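Local coordinates for protein XRE family transcriptional regulator (Pseudomonas putida, PDB 6F8H) that probably neutralises the toxin GraT as its antitoxin partner and binds operator DNA through a helix-turn-helix domain to control its own expression, at residues M12-P17 / D84-E89; E23-E28 / E74-L79; S32-A37 / V42-V47. All coordinates share one frame; numbering follows the deposited sequence.

Interaction 1. Residues M12-P17 / D84-E89; sequences MRPIHP and DLRTAE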
loop_
_atom_site.group_PDB
_atom_site.type_symbol
_atom_site.label_atom_id
_atom_site.label_comp_id
_atom_site.label_asym_id
_atom_site.label_seq_id
_atom_site.Cartn_x
_atom_site.Cartn_y
_atom_site.Cartn_z
ATOM N N MET A 12 -15.133 -0.603 11.982
ATOM C CA MET A 12 -15.295 -1.720 11.056
ATOM C C MET A 12 -14.037 -2.585 11.082
ATOM O O MET A 12 -12.923 -2.076 11.144
ATOM C CB MET A 12 -15.612 -1.228 9.641
ATOM C CG MET A 12 -17.082 -1.429 9.276
ATOM S SD MET A 12 -17.626 -0.568 7.789
ATOM C CE MET A 12 -19.408 -0.602 8.009
ATOM N N ARG A 13 -14.232 -3.899 11.071
ATOM C CA ARG A 13 -13.132 -4.848 11.194
ATOM C C ARG A 13 -12.168 -4.731 10.013
ATOM O O ARG A 13 -12.602 -4.721 8.874
ATOM C CB ARG A 13 -13.685 -6.278 11.295
ATOM C CG ARG A 13 -12.630 -7.360 11.452
ATOM C CD ARG A 13 -13.285 -8.722 11.638
ATOM N NE ARG A 13 -14.105 -9.095 10.488
ATOM C CZ ARG A 13 -13.650 -9.800 9.455
ATOM N NH1 ARG A 13 -12.383 -10.199 9.438
ATOM N NH2 ARG A 13 -14.454 -10.094 8.445
ATOM N N PRO A 14 -10.861 -4.625 10.289
ATOM C CA PRO A 14 -9.875 -4.669 9.202
ATOM C C PRO A 14 -10.004 -5.963 8.398
ATOM O O PRO A 14 -10.098 -7.035 8.998
ATOM C CB PRO A 14 -8.531 -4.619 9.935
ATOM C CG PRO A 14 -8.825 -3.991 11.246
ATOM C CD PRO A 14 -10.243 -4.359 11.596
ATOM N N ILE A 15 -10.022 -5.865 7.071
ATOM C CA ILE A 15 -10.081 -7.054 6.226
ATOM C C ILE A 15 -8.746 -7.339 5.529
ATOM O O ILE A 15 -8.360 -6.642 4.590
ATOM C CB ILE A 15 -11.168 -6.926 5.150
ATOM C CG1 ILE A 15 -12.496 -6.526 5.796
ATOM C CG2 ILE A 15 -11.288 -8.229 4.380
ATOM C CD1 ILE A 15 -13.010 -7.555 6.814
ATOM N N HIS A 16 -8.043 -8.368 5.982
ATOM C CA HIS A 16 -6.795 -8.731 5.322
ATOM C C HIS A 16 -7.067 -9.298 3.915
ATOM O O HIS A 16 -7.999 -10.074 3.721
ATOM C CB HIS A 16 -6.015 -9.738 6.166
ATOM C CG HIS A 16 -4.577 -9.850 5.777
ATOM N ND1 HIS A 16 -4.155 -10.608 4.706
ATOM C CD2 HIS A 16 -3.467 -9.288 6.305
ATOM C CE1 HIS A 16 -2.843 -10.509 4.588
ATOM N NE2 HIS A 16 -2.399 -9.720 5.551
ATOM N N PRO A 17 -6.251 -8.907 2.927
ATOM C CA PRO A 17 -6.398 -9.457 1.574
ATOM C C PRO A 17 -6.426 -10.977 1.568
ATOM O O PRO A 17 -7.110 -11.575 0.741
ATOM C CB PRO A 17 -5.153 -8.923 0.838
ATOM C CG PRO A 17 -4.831 -7.644 1.554
ATOM C CD PRO A 17 -5.183 -7.888 3.007
ATOM N N ASP A 84 -4.233 -1.946 6.075
ATOM C CA ASP A 84 -3.161 -1.256 6.783
ATOM C C ASP A 84 -3.617 0.052 7.444
ATOM O O ASP A 84 -3.183 0.392 8.547
ATOM C CB ASP A 84 -2.002 -0.978 5.816
ATOM C CG ASP A 84 -1.234 -2.242 5.462
ATOM O OD1 ASP A 84 -1.162 -3.158 6.317
ATOM O OD2 ASP A 84 -0.714 -2.324 4.337
ATOM N N LEU A 85 -4.479 0.781 6.754
ATOM C CA LEU A 85 -5.001 2.036 7.281
ATOM C C LEU A 85 -5.918 1.782 8.478
ATOM O O LEU A 85 -5.751 2.367 9.548
ATOM C CB LEU A 85 -5.745 2.788 6.185
ATOM C CG LEU A 85 -6.385 4.123 6.573
ATOM C CD1 LEU A 85 -5.319 5.099 7.027
ATOM C CD2 LEU A 85 -7.185 4.722 5.408
ATOM N N ARG A 86 -6.872 0.888 8.289
ATOM C CA ARG A 86 -7.803 0.546 9.357
ATOM C C ARG A 86 -7.018 0.081 10.593
ATOM O O ARG A 86 -7.345 0.445 11.727
ATOM C CB ARG A 86 -8.788 -0.525 8.877
ATOM C CG ARG A 86 -9.929 -0.819 9.850
ATOM C CD ARG A 86 -10.941 0.316 9.909
ATOM N NE ARG A 86 -11.435 0.479 11.273
ATOM C CZ ARG A 86 -11.240 1.566 12.009
ATOM N NH1 ARG A 86 -10.588 2.603 11.505
ATOM N NH2 ARG A 86 -11.713 1.625 13.243
ATOM N N THR A 87 -5.949 -0.679 10.365
ATOM C CA THR A 87 -5.114 -1.160 11.455
ATOM C C THR A 87 -4.385 -0.018 12.170
ATOM O O THR A 87 -4.411 0.059 13.403
ATOM C CB THR A 87 -4.092 -2.199 10.952
ATOM O OG1 THR A 87 -4.790 -3.333 10.434
ATOM C CG2 THR A 87 -3.189 -2.662 12.092
ATOM N N ALA A 88 -3.761 0.871 11.398
ATOM C CA ALA A 88 -3.063 2.030 11.950
ATOM C C ALA A 88 -4.011 2.914 12.773
ATOM O O ALA A 88 -3.621 3.482 13.796
ATOM C CB ALA A 88 -2.409 2.846 10.822
ATOM N N GLU A 89 -5.252 3.026 12.315
ATOM C CA GLU A 89 -6.256 3.792 13.030
ATOM C C GLU A 89 -6.579 3.101 14.342
ATOM O O GLU A 89 -6.599 3.736 15.407
ATOM C CB GLU A 89 -7.529 3.942 12.208
ATOM C CG GLU A 89 -7.443 4.834 10.988
ATOM C CD GLU A 89 -8.784 4.913 10.266
ATOM O OE1 GLU A 89 -9.313 3.852 9.869
ATOM O OE2 GLU A 89 -9.320 6.028 10.106
#

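Interaction 2. Residues E23-E28 / E74-L79; sequences EEFQKE and EFWLNL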
loop_
_atom_site.group_PDB
_atom_site.type_symbol
_atom_site.label_atom_id
_atom_site.label_comp_id
_atom_site.label_asym_id
_atom_site.label_seq_id
_atom_site.Cartn_x
_atom_site.Cartn_y
_atom_site.Cartn_z
ATOM N N GLU A 23 -11.538 -16.669 1.424
ATOM C CA GLU A 23 -13.001 -16.842 1.533
ATOM C C GLU A 23 -13.708 -16.781 0.185
ATOM O O GLU A 23 -14.699 -17.478 -0.016
ATOM C CB GLU A 23 -13.618 -15.792 2.453
ATOM C CG GLU A 23 -13.241 -15.925 3.905
ATOM C CD GLU A 23 -13.757 -17.208 4.534
ATOM O OE1 GLU A 23 -14.770 -17.762 4.047
ATOM O OE2 GLU A 23 -13.145 -17.664 5.522
ATOM N N GLU A 24 -13.209 -15.951 -0.734
ATOM C CA GLU A 24 -13.902 -15.739 -1.994
ATOM C C GLU A 24 -13.289 -16.527 -3.147
ATOM O O GLU A 24 -14.011 -17.036 -4.000
ATOM C CB GLU A 24 -13.929 -14.248 -2.337
ATOM C CG GLU A 24 -14.526 -13.386 -1.231
ATOM C CD GLU A 24 -15.055 -12.061 -1.744
ATOM O OE1 GLU A 24 -15.153 -11.913 -2.981
ATOM O OE2 GLU A 24 -15.378 -11.168 -0.921
ATOM N N PHE A 25 -11.965 -16.631 -3.186
ATOM C CA PHE A 25 -11.320 -17.331 -4.289
ATOM C C PHE A 25 -11.057 -18.790 -3.966
ATOM O O PHE A 25 -11.499 -19.668 -4.702
ATOM C CB PHE A 25 -10.019 -16.620 -4.686
ATOM C CG PHE A 25 -10.260 -15.323 -5.362
ATOM C CD1 PHE A 25 -10.467 -14.176 -4.626
ATOM C CD2 PHE A 25 -10.347 -15.255 -6.747
ATOM C CE1 PHE A 25 -10.726 -12.964 -5.255
ATOM C CE2 PHE A 25 -10.609 -14.054 -7.381
ATOM C CZ PHE A 25 -10.803 -12.903 -6.635
ATOM N N GLN A 26 -10.370 -19.053 -2.856
ATOM C CA GLN A 26 -10.010 -20.423 -2.505
ATOM C C GLN A 26 -11.199 -21.330 -2.194
ATOM O O GLN A 26 -11.304 -22.431 -2.756
ATOM C CB GLN A 26 -9.053 -20.453 -1.311
ATOM C CG GLN A 26 -8.517 -21.847 -1.089
ATOM C CD GLN A 26 -7.503 -21.923 0.021
ATOM O OE1 GLN A 26 -7.533 -21.130 0.968
ATOM N NE2 GLN A 26 -6.585 -22.874 -0.092
ATOM N N LYS A 27 -12.074 -20.882 -1.294
ATOM C CA LYS A 27 -13.184 -21.714 -0.806
ATOM C C LYS A 27 -14.032 -22.229 -1.963
ATOM O O LYS A 27 -14.535 -23.350 -1.929
ATOM C CB LYS A 27 -14.056 -20.930 0.180
ATOM C CG LYS A 27 -15.397 -21.584 0.530
ATOM C CD LYS A 27 -16.325 -20.579 1.234
ATOM C CE LYS A 27 -17.667 -21.205 1.625
ATOM N NZ LYS A 27 -18.764 -20.826 0.691
ATOM N N GLU A 28 -14.159 -21.403 -2.994
ATOM C CA GLU A 28 -14.903 -21.760 -4.181
ATOM C C GLU A 28 -14.090 -22.610 -5.164
ATOM O O GLU A 28 -14.409 -23.781 -5.376
ATOM C CB GLU A 28 -15.393 -20.494 -4.874
ATOM C CG GLU A 28 -15.817 -20.722 -6.295
ATOM C CD GLU A 28 -16.022 -19.427 -7.053
ATOM O OE1 GLU A 28 -15.637 -18.353 -6.529
ATOM O OE2 GLU A 28 -16.570 -19.496 -8.175
ATOM N N GLU A 74 -4.819 -3.451 -8.783
ATOM C CA GLU A 74 -5.280 -2.462 -7.809
ATOM C C GLU A 74 -6.223 -3.103 -6.778
ATOM O O GLU A 74 -6.183 -2.746 -5.603
ATOM C CB GLU A 74 -5.967 -1.281 -8.506
ATOM C CG GLU A 74 -4.991 -0.278 -9.158
ATOM C CD GLU A 74 -4.463 -0.741 -10.513
ATOM O OE1 GLU A 74 -4.868 -1.829 -10.987
ATOM O OE2 GLU A 74 -3.649 -0.001 -11.107
ATOM N N PHE A 75 -7.032 -4.068 -7.216
ATOM C CA PHE A 75 -7.971 -4.760 -6.317
ATOM C C PHE A 75 -7.244 -5.262 -5.074
ATOM O O PHE A 75 -7.693 -5.038 -3.948
ATOM C CB PHE A 75 -8.668 -5.922 -7.047
ATOM C CG PHE A 75 -9.510 -6.809 -6.152
ATOM C CD1 PHE A 75 -10.740 -6.375 -5.675
ATOM C CD2 PHE A 75 -9.078 -8.089 -5.809
ATOM C CE1 PHE A 75 -11.519 -7.195 -4.864
ATOM C CE2 PHE A 75 -9.857 -8.918 -4.993
ATOM C CZ PHE A 75 -11.078 -8.463 -4.519
ATOM N N TRP A 76 -6.094 -5.899 -5.285
ATOM C CA TRP A 76 -5.320 -6.464 -4.182
ATOM C C TRP A 76 -4.598 -5.416 -3.337
ATOM O O TRP A 76 -4.660 -5.487 -2.113
ATOM C CB TRP A 76 -4.331 -7.515 -4.719
ATOM C CG TRP A 76 -5.094 -8.659 -5.341
ATOM C CD1 TRP A 76 -5.262 -8.915 -6.678
ATOM C CD2 TRP A 76 -5.859 -9.654 -4.644
ATOM N NE1 TRP A 76 -6.056 -10.027 -6.849
ATOM C CE2 TRP A 76 -6.433 -10.503 -5.616
ATOM C CE3 TRP A 76 -6.099 -9.923 -3.291
ATOM C CZ2 TRP A 76 -7.243 -11.596 -5.276
ATOM C CZ3 TRP A 76 -6.903 -11.017 -2.952
ATOM C CH2 TRP A 76 -7.460 -11.840 -3.939
ATOM N N LEU A 77 -3.920 -4.459 -3.968
ATOM C CA LEU A 77 -3.181 -3.441 -3.225
ATOM C C LEU A 77 -4.121 -2.490 -2.483
ATOM O O LEU A 77 -3.789 -2.011 -1.402
ATOM C CB LEU A 77 -2.265 -2.633 -4.152
ATOM C CG LEU A 77 -1.023 -3.345 -4.697
ATOM C CD1 LEU A 77 0.063 -2.350 -5.088
ATOM C CD2 LEU A 77 -0.493 -4.321 -3.676
ATOM N N ASN A 78 -5.287 -2.212 -3.061
ATOM C CA ASN A 78 -6.283 -1.422 -2.343
ATOM C C ASN A 78 -6.835 -2.176 -1.130
ATOM O O ASN A 78 -7.135 -1.567 -0.111
ATOM C CB ASN A 78 -7.420 -0.994 -3.280
ATOM C CG ASN A 78 -6.953 -0.000 -4.332
ATOM O OD1 ASN A 78 -5.859 0.555 -4.232
ATOM N ND2 ASN A 78 -7.786 0.245 -5.329
ATOM N N LEU A 79 -6.935 -3.500 -1.223
ATOM C CA LEU A 79 -7.328 -4.286 -0.057
ATOM C C LEU A 79 -6.243 -4.176 1.005
ATOM O O LEU A 79 -6.530 -4.004 2.194
ATOM C CB LEU A 79 -7.584 -5.748 -0.435
ATOM C CG LEU A 79 -8.922 -6.091 -1.101
ATOM C CD1 LEU A 79 -8.919 -7.554 -1.543
ATOM C CD2 LEU A 79 -10.114 -5.811 -0.159
#

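Interaction 3. Residues S32-A37 / V42-V47; sequences SAAALA and VATPTV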
loop_
_atom_site.group_PDB
_atom_site.type_symbol
_atom_site.label_atom_id
_atom_site.label_comp_id
_atom_site.label_asym_id
_atom_site.label_seq_id
_atom_site.Cartn_x
_atom_site.Cartn_y
_atom_site.Cartn_z
ATOM N N SER A 32 -5.382 -25.758 -3.667
ATOM C CA SER A 32 -4.464 -25.825 -2.528
ATOM C C SER A 32 -3.521 -24.621 -2.554
ATOM O O SER A 32 -3.414 -23.928 -3.569
ATOM C CB SER A 32 -3.637 -27.121 -2.546
ATOM O OG SER A 32 -2.647 -27.069 -3.560
ATOM N N ALA A 33 -2.817 -24.388 -1.448
ATOM C CA ALA A 33 -1.841 -23.307 -1.396
ATOM C C ALA A 33 -0.729 -23.539 -2.405
ATOM O O ALA A 33 -0.264 -22.602 -3.071
ATOM C CB ALA A 33 -1.265 -23.174 0.015
ATOM N N ALA A 34 -0.294 -24.792 -2.509
ATOM C CA ALA A 34 0.763 -25.160 -3.445
ATOM C C ALA A 34 0.310 -24.979 -4.886
ATOM O O ALA A 34 1.077 -24.495 -5.734
ATOM C CB ALA A 34 1.215 -26.604 -3.208
ATOM N N ALA A 35 -0.927 -25.368 -5.179
ATOM C CA ALA A 35 -1.454 -25.150 -6.524
ATOM C C ALA A 35 -1.444 -23.657 -6.877
ATOM O O ALA A 35 -0.999 -23.260 -7.969
ATOM C CB ALA A 35 -2.848 -25.727 -6.654
ATOM N N LEU A 36 -1.878 -22.813 -5.945
ATOM C CA LEU A 36 -1.906 -21.372 -6.221
ATOM C C LEU A 36 -0.495 -20.845 -6.449
ATOM O O LEU A 36 -0.242 -20.090 -7.403
ATOM C CB LEU A 36 -2.586 -20.610 -5.078
ATOM C CG LEU A 36 -2.677 -19.109 -5.284
ATOM C CD1 LEU A 36 -3.429 -18.744 -6.591
ATOM C CD2 LEU A 36 -3.308 -18.451 -4.074
ATOM N N ALA A 37 0.427 -21.268 -5.580
ATOM C CA ALA A 37 1.839 -20.858 -5.663
ATOM C C ALA A 37 2.472 -21.191 -7.005
ATOM O O ALA A 37 3.163 -20.358 -7.592
ATOM C CB ALA A 37 2.659 -21.507 -4.531
ATOM N N VAL A 42 5.451 -18.292 -7.558
ATOM C CA VAL A 42 6.097 -17.962 -6.283
ATOM C C VAL A 42 6.234 -19.207 -5.413
ATOM O O VAL A 42 5.721 -20.273 -5.743
ATOM C CB VAL A 42 5.316 -16.877 -5.458
ATOM C CG1 VAL A 42 5.041 -15.643 -6.300
ATOM C CG2 VAL A 42 4.003 -17.450 -4.883
ATOM N N ALA A 43 6.926 -19.050 -4.292
ATOM C CA ALA A 43 7.148 -20.143 -3.352
ATOM C C ALA A 43 5.898 -20.364 -2.517
ATOM O O ALA A 43 5.219 -19.413 -2.170
ATOM C CB ALA A 43 8.351 -19.835 -2.449
ATOM N N THR A 44 5.602 -21.617 -2.192
ATOM C CA THR A 44 4.420 -21.919 -1.398
ATOM C C THR A 44 4.353 -21.169 -0.054
ATOM O O THR A 44 3.272 -20.708 0.308
ATOM C CB THR A 44 4.291 -23.438 -1.151
ATOM O OG1 THR A 44 4.434 -24.123 -2.394
ATOM C CG2 THR A 44 2.919 -23.787 -0.565
ATOM N N PRO A 45 5.483 -21.044 0.687
ATOM C CA PRO A 45 5.417 -20.327 1.969
ATOM C C PRO A 45 4.889 -18.899 1.869
ATOM O O PRO A 45 4.199 -18.455 2.786
ATOM C CB PRO A 45 6.882 -20.319 2.436
ATOM C CG PRO A 45 7.402 -21.604 1.934
ATOM C CD PRO A 45 6.786 -21.724 0.540
ATOM N N THR A 46 5.208 -18.209 0.777
ATOM C CA THR A 46 4.679 -16.872 0.530
ATOM C C THR A 46 3.144 -16.895 0.506
ATOM O O THR A 46 2.493 -16.112 1.201
ATOM C CB THR A 46 5.187 -16.286 -0.798
ATOM O OG1 THR A 46 6.614 -16.436 -0.890
ATOM C CG2 THR A 46 4.838 -14.824 -0.876
ATOM N N VAL A 47 2.578 -17.811 -0.279
ATOM C CA VAL A 47 1.125 -17.983 -0.342
ATOM C C VAL A 47 0.570 -18.368 1.020
ATOM O O VAL A 47 -0.440 -17.820 1.451
ATOM C CB VAL A 47 0.711 -19.053 -1.374
ATOM C CG1 VAL A 47 -0.799 -19.247 -1.354
ATOM C CG2 VAL A 47 1.160 -18.655 -2.754
HETATM O O HOH W 1 4.154 -24.957 -5.055
#

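Interaction 1. Residues M12-P17 / D84-E89
The side chain of Arg-86 leaves its helix with CG anti to the backbone N (chi1 -172°), which sets CG against the ring of Pro-14, and bends at chi2 and chi3 then bring NE round to the carbonyl of Met-12. The bond from NE to Met-12 O is 3.0 Å long. It reaches a lone pair of that oxygen in the carbonyl plane, and the oxygen in turn sits at the edge of the guanidinium, close to its plane; the N-H...O angle of 141° marks the bond as somewhat bent. Nearer the helix backbone, Pro-14 CG lies 3.6 Å from Arg-86 CG, the closest carbon pair of the contact. In the fold of this helix-turn-helix protein, this is where the extended segment leading into helix 17-29 lies against the middle of the long helix 73-99. One turn on, the carboxylate of Glu-89 pairs with Arg-86 NH1, a salt bridge whose modelled length is too short to be trusted. The ring of Pro-14 also borders Thr-87, with CB 4.0 Å from OG1, a hydroxyl that hydrogen-bonds to the carbonyl of Phe-83 in its own helix. Pro-14 also touches Phe-83 and Gln-90 of the same helix, while Ala-88 and Glu-89 pack against Leu-63 of the second subunit.

Interaction 2. Residues E23-E28 / E74-L79
The backbones stay well apart here, the nearest CA atoms being those of Phe-25 and Trp-76 at 12.4 Å, and three aromatic side chains bridge the distance. They join the first helix of the helix-turn-helix domain, 17-29, which widens to a pi-type turn at 23-26, to the opening turns of helix 73-99. Phe-25 has CG opposite its carbonyl carbon (chi1 -71°), which points the ring at helix 73-99, and Trp-76 reaches out to it from the opposite direction. Their rings meet obliquely: the phenyl and the six-membered ring of the indole have centroids 5.4 Å apart and planes inclined at 47°. Within helix 73-99, the indole is held from one face by its neighbour, as Phe-75 CD2 sits 3.6 Å above the plane and over its centre. Leu-79 CD1 lies over one face of the Phe-75 ring, toward its rim. The indole also packs on Leu-21 of helix 17-29 and on Ala-62, Leu-65 and Leu-69 of helix 59-69, which places it in the core between these helices, and its NE1 makes a weak hydrogen bond to Thr-71 OG1. Phe-25 CE1 does most of the touching, lying 3.7 Å from Trp-76 CH2 and 4.1 Å from Phe-75 CE2.

Interaction 3. Residues S32-A37 / V42-V47
Val-42 meets Ala-37 through its backbone first: its N donates to Ala-37 O over 3.1 Å, coming in tilted from the carbonyl plane. Its chi1 of -53° puts CG1 opposite the carbonyl carbon and leaves CG2 between N and C, where CG2 comes within 4.3 Å of Ala-37 CB. Ala-43, at the N-cap position of the next helix, contributes main chain to the contact, its carbonyl carbon lying against Ala-37 CB. Thr-44 follows, with its CA 3.6 Å from Ala-37 CB; the start of helix 44-51 thus packs closely on the small side chain of Ala-37. This is the turn of the helix-turn-helix, with helix 33-40 on one side and helix 44-51, probably the DNA-recognition helix, as in other helix-turn-helix regulators, on the other. The two branches of Thr-44 do different work: CG2 settles 3.9 Å from Ala-34 CA, and OG1 shares a water with Ala-34 O, 2.8 Å from OG1 and 3.2 Å from the carbonyl oxygen, to which the water donates. One turn further, Val-47 inserts both methyls towards helix 33-40. Its CG1 reaches Leu-36 CD2 at 3.8 Å and also borders Ala-33, while CG2 presses on Ala-37 CB at 3.7 Å.

Interaction 1 lies at the surface, whereas interactions 2 and 3 are partly buried within the helix-turn-helix domain. Interactions 1 and 2 share helix 73-99 and touch directly, Pro-17 packing on Trp-76 and Leu-79, so the segment before helix 17-29 and that helix itself both pack against one long helix. Interaction 3 instead joins two helices adjacent in sequence, about 24 Å from interaction 1 between centres and across the chain's centre from it. Chemistry follows place: an arginine-carbonyl bond over a proline at the surface, aromatic rings in the bundle, and small aliphatic groups with a backbone bond and a bridging water at the turn.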